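Local atomic coordinates of Rx protein (Solanum tuberosum, PDB entry 4M70), a protein that probably confers resistance to pathogens by recognising their avirulence proteins indirectly and triggering a hypersensitive defence response, here represented by its N-terminal coiled-coil domain. Residues A[71-74]-A[75-79]. Sequence-based numbering, arbitrary orientation.
Sequences DMVD and SESRN
Two successive turns of helix 56-81, in the four-helix bundle of the N-terminal CC (coiled-coil) domain of this NB-LRR resistance protein, meet where the carbonyls of Val73 and Asp74 meet Ser77 and Arg78 one turn on. The i+4 to i backbone hydrogen bonds run from Ser75 N to Asp71 O as far as Arg78 N to Asp74 O. Val73 O takes a second bond, from the side chain: besides Ser77 N at 2.9 Å from Val73 O, the carbonyl accepts the hydroxyl Ser77 OG at 2.7 Å. The two donors approach from opposite faces of the carbonyl plane, and the oxygen is thus gripped twice by one residue. With OG set beside its own backbone N (chi1 -62°), the hydroxyl folds back along the helix to Val73 O, a common way for a serine to meet its polar needs inside a helix. Since Ser77 OG also hydrogen-bonds Ser20 OG, this buried polar atom is satisfied both within its helix and across to helix 4-24. Arg78 follows a different course. Its chain bends at chi3 (-67°) and brings the guanidinium back over the preceding turn, one face over Asp74 O and Ser75 CA, both offset toward its rim, with NH1 3.9 Å from Asp74 CB. Asp74 OD2 stays 5.2 Å from Arg78 NH1, not a salt bridge, though the opposite charges probably attract weakly. The long, flexible arginine suits this exposed flank. Further along, Asn79 ND2 donates to Glu76 OE1 at 3.1 Å, from above the carboxylate plane, while Glu76 CG lies against Met72 O. The beta-branched, apolar Val73 is buried against Thr16 and Ser20 of helix 4-24, and Ser77 touches both Thr24 of that helix and Ile96 of helix 86-119. Met72 and Glu76 also lean on helix 86-119, at Val99 and at Glu95 and Ile96 respectively.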
# COMPACT_ATOMS: atom_id res chain seq x y z
N ASP A 71 2.04 -6.35 7.08
CA ASP A 71 2.80 -6.33 8.32
C ASP A 71 3.05 -4.91 8.82
O ASP A 71 2.86 -4.60 10.01
CB ASP A 71 4.13 -7.07 8.15
CG ASP A 71 3.95 -8.56 7.96
OD1 ASP A 71 2.88 -9.09 8.32
OD2 ASP A 71 4.88 -9.21 7.43
N MET A 72 3.43 -4.03 7.89
CA MET A 72 3.70 -2.63 8.24
C MET A 72 2.47 -1.86 8.72
O MET A 72 2.53 -1.10 9.69
CB MET A 72 4.36 -1.92 7.06
CG MET A 72 5.82 -2.33 6.84
SD MET A 72 6.51 -1.63 5.33
CE MET A 72 8.24 -2.10 5.47
N VAL A 73 1.34 -2.05 8.04
CA VAL A 73 0.10 -1.41 8.43
C VAL A 73 -0.37 -1.91 9.80
O VAL A 73 -0.80 -1.12 10.64
CB VAL A 73 -1.01 -1.62 7.36
CG1 VAL A 73 -2.37 -1.20 7.90
CG2 VAL A 73 -0.67 -0.86 6.08
N ASP A 74 -0.26 -3.22 10.02
CA ASP A 74 -0.59 -3.81 11.32
C ASP A 74 0.25 -3.17 12.43
O ASP A 74 -0.27 -2.75 13.48
CB ASP A 74 -0.38 -5.32 11.30
CG ASP A 74 -1.54 -6.06 10.68
OD1 ASP A 74 -2.64 -5.48 10.59
OD2 ASP A 74 -1.35 -7.24 10.29
N SER A 75 1.56 -3.11 12.19
CA SER A 75 2.50 -2.59 13.17
C SER A 75 2.25 -1.12 13.50
O SER A 75 2.18 -0.73 14.67
CB SER A 75 3.93 -2.77 12.67
OG SER A 75 4.88 -2.39 13.66
N GLU A 76 2.09 -0.31 12.46
CA GLU A 76 1.89 1.12 12.65
C GLU A 76 0.53 1.44 13.26
O GLU A 76 0.39 2.40 14.02
CB GLU A 76 2.12 1.86 11.34
CG GLU A 76 3.55 1.75 10.83
CD GLU A 76 4.57 2.44 11.73
OE1 GLU A 76 4.17 3.25 12.59
OE2 GLU A 76 5.78 2.16 11.57
N SER A 77 -0.48 0.63 12.94
CA SER A 77 -1.78 0.76 13.58
C SER A 77 -1.65 0.46 15.07
O SER A 77 -2.28 1.13 15.91
CB SER A 77 -2.81 -0.15 12.91
OG SER A 77 -2.99 0.21 11.55
N ARG A 78 -0.85 -0.56 15.40
CA ARG A 78 -0.54 -0.82 16.80
C ARG A 78 0.13 0.40 17.43
O ARG A 78 -0.16 0.75 18.58
CB ARG A 78 0.34 -2.06 16.97
CG ARG A 78 -0.40 -3.38 16.81
CD ARG A 78 0.44 -4.55 17.31
NE ARG A 78 1.64 -4.79 16.50
CZ ARG A 78 1.66 -5.55 15.41
NH1 ARG A 78 0.55 -6.16 14.99
NH2 ARG A 78 2.79 -5.72 14.73
N ASN A 79 1.00 1.06 16.68
CA ASN A 79 1.63 2.29 17.17
C ASN A 79 0.63 3.42 17.40
O ASN A 79 0.80 4.23 18.31
CB ASN A 79 2.78 2.73 16.26
CG ASN A 79 3.98 1.80 16.33
OD1 ASN A 79 4.13 1.03 17.28
ND2 ASN A 79 4.85 1.86 15.33